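Local coordinates for protein trigger factor (Thermotoga maritima, PDB 2NSA) that probably acts as a chaperone that keeps newly synthesised proteins in an open conformation, and as a peptidyl-prolyl cis-trans isomerase, at residues E27-Q32 with L158-V163; R96-L101 with I150-V155; E4-L9 with P38-I43. All blocks are in the same frame, centred on the assembly; numbering follows the deposited sequence.

Contact 1: residues E27-Q32 with L158-V163; sequences ESMREQ and LLLQEV
Helix-to-helix packing in the all-helical C-terminal domain of trigger factor brings Leu-160, late in helix 140-160, onto Met-29 and Arg-30 of helix 25-36. Leucine suits the place because its forked end can straddle a neighbouring side chain. With CG set anti to its own carbonyl carbon (chi1 -64°), both methyls reach the base of Met-29: CD2 comes to 3.3 Å from Met-29 CB and CD1 to 3.5 Å from the same carbon, each tighter than an ordinary van der Waals contact. CD1 also lies 3.6 Å from Arg-30 CG, the two side chains crossing at about a right angle.

Met-29, present here as selenomethionine, runs alongside Leu-160, the two side chains heading opposite ways. Its flexible chain bends at the second and third torsions, carrying CE to 4.2 Å from Leu-160 CD2 and, more loosely, to 4.5 Å from Val-163 CG2. Val-163 takes this position through a type I turn, closed by its backbone N bonding to the O of Leu-160 at 3.2 Å.

Arg-30 serves two purposes. Its aliphatic stem flanks the leucine, while the charged end pairs through NE with Asp-157, about one turn before Leu-160 on helix 140-160. NH1 lies 3.3 Å from Glu-27 OE2, but that oxygen sits well out of the guanidinium plane, which makes the pairing one of charge without a directed N-H. Aliphatic packing, with an interhelical salt bridge at its margin, thus joins helices 25-36 and 140-160 within the all-helical C-terminal domain.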
loop_
_atom_site.group_PDB
_atom_site.type_symbol
_atom_site.label_atom_id
_atom_site.label_comp_id
_atom_site.label_asym_id
_atom_site.label_seq_id
_atom_site.Cartn_x
_atom_site.Cartn_y
_atom_site.Cartn_z
ATOM N N GLU A 27 -1.362 -12.291 -3.201
ATOM C CA GLU A 27 -0.167 -11.625 -2.689
ATOM C C GLU A 27 0.832 -11.234 -3.778
ATOM O O GLU A 27 1.282 -10.089 -3.836
ATOM C CB GLU A 27 0.536 -12.528 -1.672
ATOM C CG GLU A 27 -0.398 -13.337 -0.780
ATOM C CD GLU A 27 -1.338 -12.472 0.035
ATOM O OE1 GLU A 27 -0.848 -11.608 0.796
ATOM O OE2 GLU A 27 -2.568 -12.660 -0.082
ATOM N N SER A 28 1.182 -12.191 -4.632
ATOM C CA SER A 28 2.142 -11.959 -5.705
ATOM C C SER A 28 1.751 -10.810 -6.634
ATOM O O SER A 28 2.503 -9.848 -6.791
ATOM C CB SER A 28 2.325 -13.241 -6.525
ATOM O OG SER A 28 3.294 -13.066 -7.544
HETATM N N MSE A 29 0.577 -10.917 -7.250
HETATM C CA MSE A 29 0.099 -9.885 -8.167
HETATM C C MSE A 29 -0.017 -8.515 -7.503
HETATM O O MSE A 29 0.370 -7.504 -8.089
HETATM C CB MSE A 29 -1.255 -10.286 -8.759
HETATM C CG MSE A 29 -1.201 -11.448 -9.745
HETATM SE SE MSE A 29 -0.335 -11.015 -11.427
HETATM C CE MSE A 29 -1.894 -10.493 -12.442
ATOM N N ARG A 30 -0.552 -8.475 -6.285
ATOM C CA ARG A 30 -0.692 -7.207 -5.576
ATOM C C ARG A 30 0.666 -6.547 -5.409
ATOM O O ARG A 30 0.809 -5.341 -5.606
ATOM C CB ARG A 30 -1.324 -7.421 -4.200
ATOM C CG ARG A 30 -2.803 -7.738 -4.239
ATOM C CD ARG A 30 -3.300 -8.173 -2.876
ATOM N NE ARG A 30 -4.517 -8.973 -2.989
ATOM C CZ ARG A 30 -4.965 -9.792 -2.042
ATOM N NH1 ARG A 30 -4.298 -9.919 -0.901
ATOM N NH2 ARG A 30 -6.069 -10.498 -2.244
ATOM N N GLU A 31 1.663 -7.347 -5.050
ATOM C CA GLU A 31 3.014 -6.843 -4.843
ATOM C C GLU A 31 3.572 -6.137 -6.080
ATOM O O GLU A 31 4.014 -4.992 -5.995
ATOM C CB GLU A 31 3.940 -7.991 -4.435
ATOM C CG GLU A 31 5.274 -7.550 -3.862
ATOM C CD GLU A 31 6.137 -8.722 -3.426
ATOM O OE1 GLU A 31 5.624 -9.603 -2.702
ATOM O OE2 GLU A 31 7.331 -8.760 -3.798
ATOM N N GLN A 32 3.551 -6.807 -7.229
ATOM C CA GLN A 32 4.076 -6.200 -8.448
ATOM C C GLN A 32 3.221 -5.018 -8.888
ATOM O O GLN A 32 3.734 -4.034 -9.422
ATOM C CB GLN A 32 4.161 -7.234 -9.578
ATOM C CG GLN A 32 4.794 -6.690 -10.855
ATOM C CD GLN A 32 5.173 -7.781 -11.844
ATOM O OE1 GLN A 32 4.329 -8.568 -12.276
ATOM N NE2 GLN A 32 6.452 -7.831 -12.206
ATOM N N LEU A 158 -9.599 -5.369 -7.624
ATOM C CA LEU A 158 -10.351 -5.064 -8.840
ATOM C C LEU A 158 -9.423 -4.929 -10.042
ATOM O O LEU A 158 -9.724 -5.432 -11.128
ATOM C CB LEU A 158 -11.157 -3.774 -8.665
ATOM C CG LEU A 158 -12.433 -3.872 -7.830
ATOM C CD1 LEU A 158 -12.942 -2.472 -7.505
ATOM C CD2 LEU A 158 -13.490 -4.659 -8.603
ATOM N N LEU A 159 -8.299 -4.242 -9.868
ATOM C CA LEU A 159 -7.370 -4.088 -10.977
ATOM C C LEU A 159 -6.830 -5.443 -11.423
ATOM O O LEU A 159 -6.784 -5.734 -12.618
ATOM C CB LEU A 159 -6.209 -3.164 -10.595
ATOM C CG LEU A 159 -6.572 -1.703 -10.326
ATOM C CD1 LEU A 159 -5.323 -0.960 -9.864
ATOM C CD2 LEU A 159 -7.150 -1.053 -11.580
ATOM N N LEU A 160 -6.427 -6.275 -10.468
ATOM C CA LEU A 160 -5.892 -7.588 -10.812
ATOM C C LEU A 160 -6.919 -8.432 -11.553
ATOM O O LEU A 160 -6.572 -9.181 -12.471
ATOM C CB LEU A 160 -5.444 -8.327 -9.554
ATOM C CG LEU A 160 -4.287 -7.702 -8.778
ATOM C CD1 LEU A 160 -4.010 -8.543 -7.549
ATOM C CD2 LEU A 160 -3.047 -7.614 -9.668
ATOM N N GLN A 161 -8.179 -8.316 -11.150
ATOM C CA GLN A 161 -9.249 -9.078 -11.781
ATOM C C GLN A 161 -9.608 -8.538 -13.165
ATOM O O GLN A 161 -10.392 -9.150 -13.895
ATOM C CB GLN A 161 -10.477 -9.105 -10.864
ATOM C CG GLN A 161 -10.293 -10.052 -9.676
ATOM C CD GLN A 161 -11.245 -9.787 -8.523
ATOM O OE1 GLN A 161 -12.318 -9.215 -8.705
ATOM N NE2 GLN A 161 -10.860 -10.223 -7.327
ATOM N N GLU A 162 -9.022 -7.401 -13.529
ATOM C CA GLU A 162 -9.273 -6.804 -14.839
ATOM C C GLU A 162 -8.182 -7.192 -15.836
ATOM O O GLU A 162 -8.286 -6.894 -17.026
ATOM C CB GLU A 162 -9.344 -5.277 -14.737
ATOM C CG GLU A 162 -10.466 -4.756 -13.860
ATOM C CD GLU A 162 -10.465 -3.240 -13.759
ATOM O OE1 GLU A 162 -9.371 -2.649 -13.660
ATOM O OE2 GLU A 162 -11.558 -2.645 -13.767
ATOM N N VAL A 163 -7.133 -7.849 -15.352
ATOM C CA VAL A 163 -6.042 -8.275 -16.221
ATOM C C VAL A 163 -6.490 -9.502 -17.009
ATOM O O VAL A 163 -6.802 -10.542 -16.429
ATOM C CB VAL A 163 -4.774 -8.636 -15.414
ATOM C CG1 VAL A 163 -3.674 -9.133 -16.357
ATOM C CG2 VAL A 163 -4.288 -7.418 -14.643
#

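Contact 2: residues R96-L101 with I150-V155; sequences RVIEVL and ILKRKV
Flat groups stand aside where Ile-98 and Leu-101 meet Lys-152 and Val-155. The guanidinium of Arg-96 is covered on one face by a neighbour in its own helix, with Val-100 CG2 lying 3.3 Å above the plane over its centre, while that of Arg-153 binds a sulfate ion, probably from the crystallisation liquor, through NH1.

The contact itself is made by aliphatic groups. Ile-98 points toward the other helix and divides its two branches over Lys-152: CG2 rests 3.9 Å from Lys-152 CA, and CD1 reaches the outer methylenes, 3.9 Å from Lys-152 CG and 3.8 Å from Lys-152 CE. The lysine chain is fully extended, with CG anti to the backbone N (chi1 175°), which lays a run of carbons beside the isoleucine and carries NZ beyond it. Lysine therefore serves here as a long hydrocarbon rod at the margin of a buried patch.

The two helices, 77-105 and 140-160, belong to the all-helical C-terminal domain, and their segments cross steeply, at 77°, with axes 9.7 Å apart. Such an angle concentrates the contact in a small area, filled by side chains three residues apart on each helix. One turn beyond Lys-152, the compact, branched Val-155 puts CG1 3.8 Å from Leu-101 CB and turns CG2 toward the backbone of the facing helix, 4.1 Å from Ile-98 O. Leu-34 of helix 25-36 touches both Ile-98 and Lys-152, and Trp-148 packs on Ile-98 from an earlier turn of helix 140-160.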
loop_
_atom_site.group_PDB
_atom_site.type_symbol
_atom_site.label_atom_id
_atom_site.label_comp_id
_atom_site.label_asym_id
_atom_site.label_seq_id
_atom_site.Cartn_x
_atom_site.Cartn_y
_atom_site.Cartn_z
ATOM N N ARG A 96 -1.795 8.321 -3.973
ATOM C CA ARG A 96 -2.597 9.202 -4.815
ATOM C C ARG A 96 -3.275 8.375 -5.919
ATOM O O ARG A 96 -4.477 8.537 -6.181
ATOM C CB ARG A 96 -1.723 10.288 -5.446
ATOM C CG ARG A 96 -2.433 11.104 -6.528
ATOM C CD ARG A 96 -3.624 11.878 -5.996
ATOM N NE ARG A 96 -4.173 12.732 -7.053
ATOM C CZ ARG A 96 -5.371 13.308 -7.022
ATOM N NH1 ARG A 96 -6.174 13.133 -5.979
ATOM N NH2 ARG A 96 -5.770 14.053 -8.043
ATOM N N VAL A 97 -2.515 7.491 -6.562
ATOM C CA VAL A 97 -3.066 6.651 -7.633
ATOM C C VAL A 97 -4.213 5.783 -7.117
ATOM O O VAL A 97 -5.261 5.662 -7.766
ATOM C CB VAL A 97 -1.983 5.726 -8.250
ATOM C CG1 VAL A 97 -2.614 4.806 -9.300
ATOM C CG2 VAL A 97 -0.895 6.564 -8.881
ATOM N N ILE A 98 -4.022 5.188 -5.945
ATOM C CA ILE A 98 -5.043 4.322 -5.357
ATOM C C ILE A 98 -6.300 5.110 -5.021
ATOM O O ILE A 98 -7.427 4.672 -5.312
ATOM C CB ILE A 98 -4.495 3.609 -4.094
ATOM C CG1 ILE A 98 -3.443 2.583 -4.523
ATOM C CG2 ILE A 98 -5.622 2.924 -3.327
ATOM C CD1 ILE A 98 -2.524 2.122 -3.421
ATOM N N GLU A 99 -6.109 6.282 -4.428
ATOM C CA GLU A 99 -7.243 7.126 -4.056
ATOM C C GLU A 99 -8.027 7.552 -5.300
ATOM O O GLU A 99 -9.264 7.490 -5.317
ATOM C CB GLU A 99 -6.759 8.354 -3.274
ATOM C CG GLU A 99 -7.885 9.090 -2.575
ATOM C CD GLU A 99 -7.383 10.046 -1.506
ATOM O OE1 GLU A 99 -6.999 9.582 -0.402
ATOM O OE2 GLU A 99 -7.369 11.259 -1.776
ATOM N N VAL A 100 -7.310 7.955 -6.344
ATOM C CA VAL A 100 -7.958 8.370 -7.584
ATOM C C VAL A 100 -8.683 7.203 -8.242
ATOM O O VAL A 100 -9.793 7.378 -8.746
ATOM C CB VAL A 100 -6.950 8.968 -8.586
ATOM C CG1 VAL A 100 -7.620 9.176 -9.948
ATOM C CG2 VAL A 100 -6.452 10.310 -8.068
ATOM N N LEU A 101 -8.073 6.022 -8.255
ATOM C CA LEU A 101 -8.749 4.882 -8.871
ATOM C C LEU A 101 -10.008 4.536 -8.084
ATOM O O LEU A 101 -11.023 4.150 -8.670
ATOM C CB LEU A 101 -7.822 3.662 -8.958
ATOM C CG LEU A 101 -6.702 3.833 -9.994
ATOM C CD1 LEU A 101 -5.680 2.713 -9.868
ATOM C CD2 LEU A 101 -7.312 3.850 -11.396
ATOM N N ILE A 150 -8.803 -1.195 3.813
ATOM C CA ILE A 150 -9.877 -1.884 3.103
ATOM C C ILE A 150 -10.038 -1.354 1.680
ATOM O O ILE A 150 -10.139 -2.135 0.728
ATOM C CB ILE A 150 -11.221 -1.740 3.843
ATOM C CG1 ILE A 150 -11.119 -2.388 5.232
ATOM C CG2 ILE A 150 -12.331 -2.393 3.020
ATOM C CD1 ILE A 150 -12.310 -2.082 6.130
ATOM N N LEU A 151 -10.050 -0.030 1.537
ATOM C CA LEU A 151 -10.208 0.609 0.233
ATOM C C LEU A 151 -9.100 0.200 -0.732
ATOM O O LEU A 151 -9.363 -0.158 -1.881
ATOM C CB LEU A 151 -10.205 2.134 0.390
ATOM C CG LEU A 151 -10.503 2.947 -0.865
ATOM C CD1 LEU A 151 -12.008 2.861 -1.156
ATOM C CD2 LEU A 151 -10.114 4.400 -0.653
ATOM N N LYS A 152 -7.862 0.271 -0.257
ATOM C CA LYS A 152 -6.696 -0.084 -1.051
ATOM C C LYS A 152 -6.769 -1.535 -1.505
ATOM O O LYS A 152 -6.498 -1.836 -2.670
ATOM C CB LYS A 152 -5.437 0.157 -0.219
ATOM C CG LYS A 152 -4.144 -0.271 -0.866
ATOM C CD LYS A 152 -2.982 0.154 0.022
ATOM C CE LYS A 152 -1.648 -0.187 -0.585
ATOM N NZ LYS A 152 -0.557 0.121 0.385
ATOM N N ARG A 153 -7.147 -2.433 -0.600
ATOM C CA ARG A 153 -7.251 -3.844 -0.960
ATOM C C ARG A 153 -8.303 -4.051 -2.045
ATOM O O ARG A 153 -8.087 -4.818 -2.984
ATOM C CB ARG A 153 -7.601 -4.709 0.259
ATOM C CG ARG A 153 -7.723 -6.197 -0.069
ATOM C CD ARG A 153 -6.463 -6.737 -0.750
ATOM N NE ARG A 153 -5.332 -6.896 0.161
ATOM C CZ ARG A 153 -5.264 -7.810 1.126
ATOM N NH1 ARG A 153 -6.266 -8.659 1.316
ATOM N NH2 ARG A 153 -4.183 -7.884 1.894
ATOM N N LYS A 154 -9.431 -3.361 -1.931
ATOM C CA LYS A 154 -10.482 -3.510 -2.926
ATOM C C LYS A 154 -10.042 -2.981 -4.287
ATOM O O LYS A 154 -10.305 -3.603 -5.313
ATOM C CB LYS A 154 -11.758 -2.815 -2.444
ATOM C CG LYS A 154 -12.362 -3.539 -1.248
ATOM C CD LYS A 154 -13.291 -2.675 -0.423
ATOM C CE LYS A 154 -14.500 -2.253 -1.209
ATOM N NZ LYS A 154 -15.525 -1.646 -0.317
ATOM N N VAL A 155 -9.352 -1.846 -4.299
ATOM C CA VAL A 155 -8.887 -1.287 -5.558
ATOM C C VAL A 155 -7.864 -2.214 -6.208
ATOM O O VAL A 155 -7.948 -2.492 -7.406
ATOM C CB VAL A 155 -8.280 0.123 -5.357
ATOM C CG1 VAL A 155 -7.628 0.612 -6.649
ATOM C CG2 VAL A 155 -9.377 1.092 -4.932
#

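Contact 3: residues E4-L9 with P38-I43; sequences ETLEQL and PEIVEI
Ile-40 holds CG1 between its backbone N and carbonyl carbon (chi1 65°), which turns CD1 toward Leu-6 and sets CG2 against the backbone of Glu-4 and Thr-5. The chain it meets there is the start of helix 6-12 of the C-terminal domain, whose N-terminal end carries a capping box of Thr-5 and Gln-8. Thr-5, the N-cap, accepts from Gln-8 N through OG1 at 3.2 Å (N-H...O angle 153°). Gln-8 answers with OE1, which takes Thr-5 N at 3.0 Å and Glu-4 N at 2.9 Å, so that two bonds grip one amide oxygen and restrain the side chain's rotation. Threonine suits the N-cap because its OG1, one bond out from CB, meets a first-turn N-H; glutamine is long enough to fold its amide oxygen back to the N-H groups of the entering chain.

Against this capped first turn Ile-40 supplies the apolar cover. Its CG2 lies 3.7 Å from Thr-5 O, a carbonyl that also accepts from Leu-9 N within the helix. The beta-branched shape lets the second branch go elsewhere, and CD1 packs on Leu-6 at a slant. With an alanine here, both CD1 and CG2 are gone, which would probably deprive Leu-6 of its partner in the loop and open a gap beside Thr-5 O. Phe-3 also touches Ile-40, and its N bonds to the carboxylate of Glu-39. Leu-6 CD1 and Ile-40 CD1 lie 3.9 Å apart.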
loop_
_atom_site.group_PDB
_atom_site.type_symbol
_atom_site.label_atom_id
_atom_site.label_comp_id
_atom_site.label_asym_id
_atom_site.label_seq_id
_atom_site.Cartn_x
_atom_site.Cartn_y
_atom_site.Cartn_z
ATOM N N GLU A 4 3.514 4.533 -18.649
ATOM C CA GLU A 4 2.941 5.867 -18.743
ATOM C C GLU A 4 1.441 5.821 -18.463
ATOM O O GLU A 4 0.861 6.796 -17.988
ATOM C CB GLU A 4 3.194 6.448 -20.137
ATOM C CG GLU A 4 2.681 7.868 -20.336
ATOM C CD GLU A 4 3.025 8.426 -21.705
ATOM O OE1 GLU A 4 4.229 8.599 -21.994
ATOM O OE2 GLU A 4 2.092 8.688 -22.494
ATOM N N THR A 5 0.817 4.682 -18.754
ATOM C CA THR A 5 -0.616 4.525 -18.536
ATOM C C THR A 5 -0.938 3.258 -17.759
ATOM O O THR A 5 -0.161 2.304 -17.755
ATOM C CB THR A 5 -1.379 4.459 -19.867
ATOM O OG1 THR A 5 -1.049 3.240 -20.545
ATOM C CG2 THR A 5 -1.012 5.641 -20.749
ATOM N N LEU A 6 -2.097 3.256 -17.110
ATOM C CA LEU A 6 -2.537 2.106 -16.332
ATOM C C LEU A 6 -2.699 0.906 -17.258
ATOM O O LEU A 6 -2.411 -0.227 -16.879
ATOM C CB LEU A 6 -3.871 2.411 -15.647
ATOM C CG LEU A 6 -4.453 1.310 -14.755
ATOM C CD1 LEU A 6 -3.484 1.007 -13.617
ATOM C CD2 LEU A 6 -5.799 1.755 -14.206
ATOM N N GLU A 7 -3.160 1.166 -18.477
ATOM C CA GLU A 7 -3.355 0.101 -19.453
ATOM C C GLU A 7 -2.050 -0.608 -19.796
ATOM O O GLU A 7 -2.024 -1.828 -19.958
ATOM C CB GLU A 7 -3.991 0.659 -20.728
ATOM C CG GLU A 7 -5.507 0.702 -20.687
ATOM C CD GLU A 7 -6.113 -0.664 -20.407
ATOM O OE1 GLU A 7 -5.603 -1.668 -20.953
ATOM O OE2 GLU A 7 -7.105 -0.733 -19.647
ATOM N N GLN A 8 -0.967 0.154 -19.917
ATOM C CA GLN A 8 0.329 -0.436 -20.230
ATOM C C GLN A 8 0.789 -1.294 -19.062
ATOM O O GLN A 8 1.379 -2.354 -19.251
ATOM C CB GLN A 8 1.367 0.653 -20.495
ATOM C CG GLN A 8 1.075 1.513 -21.709
ATOM C CD GLN A 8 2.101 2.616 -21.892
ATOM O OE1 GLN A 8 2.298 3.447 -21.006
ATOM N NE2 GLN A 8 2.757 2.630 -23.047
ATOM N N LEU A 9 0.508 -0.826 -17.851
ATOM C CA LEU A 9 0.892 -1.548 -16.646
ATOM C C LEU A 9 0.161 -2.886 -16.591
ATOM O O LEU A 9 0.780 -3.931 -16.407
ATOM C CB LEU A 9 0.561 -0.704 -15.408
ATOM C CG LEU A 9 1.101 -1.159 -14.046
ATOM C CD1 LEU A 9 1.042 -0.001 -13.054
ATOM C CD2 LEU A 9 0.311 -2.343 -13.539
ATOM N N PRO A 38 3.374 3.604 -8.889
ATOM C CA PRO A 38 3.952 4.954 -8.819
ATOM C C PRO A 38 4.403 5.525 -10.166
ATOM O O PRO A 38 4.483 6.741 -10.337
ATOM C CB PRO A 38 5.134 4.780 -7.862
ATOM C CG PRO A 38 4.715 3.649 -6.995
ATOM C CD PRO A 38 4.072 2.689 -7.972
ATOM N N GLU A 39 4.694 4.645 -11.116
ATOM C CA GLU A 39 5.168 5.063 -12.432
ATOM C C GLU A 39 4.166 5.799 -13.317
ATOM O O GLU A 39 4.565 6.506 -14.242
ATOM C CB GLU A 39 5.704 3.847 -13.187
ATOM C CG GLU A 39 7.035 3.337 -12.663
ATOM C CD GLU A 39 7.464 2.036 -13.317
ATOM O OE1 GLU A 39 7.136 1.831 -14.506
ATOM O OE2 GLU A 39 8.138 1.225 -12.644
ATOM N N ILE A 40 2.877 5.654 -13.033
ATOM C CA ILE A 40 1.856 6.291 -13.858
ATOM C C ILE A 40 1.273 7.587 -13.315
ATOM O O ILE A 40 0.200 8.020 -13.743
ATOM C CB ILE A 40 0.701 5.315 -14.144
ATOM C CG1 ILE A 40 -0.030 4.961 -12.847
ATOM C CG2 ILE A 40 1.255 4.052 -14.790
ATOM C CD1 ILE A 40 -1.297 4.151 -13.062
ATOM N N VAL A 41 1.973 8.209 -12.373
ATOM C CA VAL A 41 1.502 9.466 -11.812
ATOM C C VAL A 41 2.664 10.402 -11.507
ATOM O O VAL A 41 3.786 9.958 -11.271
ATOM C CB VAL A 41 0.677 9.235 -10.519
ATOM C CG1 VAL A 41 1.573 8.723 -9.408
ATOM C CG2 VAL A 41 -0.021 10.520 -10.108
ATOM N N GLU A 42 2.386 11.700 -11.531
ATOM C CA GLU A 42 3.395 12.707 -11.244
ATOM C C GLU A 42 2.963 13.525 -10.034
ATOM O O GLU A 42 1.803 13.926 -9.922
ATOM C CB GLU A 42 3.585 13.635 -12.447
ATOM C CG GLU A 42 2.306 14.328 -12.894
ATOM C CD GLU A 42 2.559 15.419 -13.917
ATOM O OE1 GLU A 42 3.238 16.410 -13.569
ATOM O OE2 GLU A 42 2.080 15.283 -15.064
ATOM N N ILE A 43 3.905 13.759 -9.128
ATOM C CA ILE A 43 3.653 14.533 -7.917
ATOM C C ILE A 43 4.589 15.735 -7.911
ATOM O O ILE A 43 5.794 15.593 -8.122
ATOM C CB ILE A 43 3.953 13.709 -6.639
ATOM C CG1 ILE A 43 3.055 12.472 -6.571
ATOM C CG2 ILE A 43 3.774 14.586 -5.403
ATOM C CD1 ILE A 43 1.621 12.758 -6.179
#

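Overall arrangement
From the N terminus, helix 6-12 leads to helix 25-36, and contact 3 closes the first loop when the segment following that helix returns to residues 4-9. Contact 1 opens inside this loop, at 27-32, and closes only at 158-163, so contacts 1 and 3 cross. Contact 2 lies after contact 3 in the chain and is nested within the long loop of contact 1. Contacts 1 and 2 share helix 140-160, which is thereby tied to helices 25-36 and 77-105. Apolar side chains join all three: Leu-6 touches Leu-101 and Leu-159, which also touch each other, while Val-97 packs against Ile-40 and Val-41.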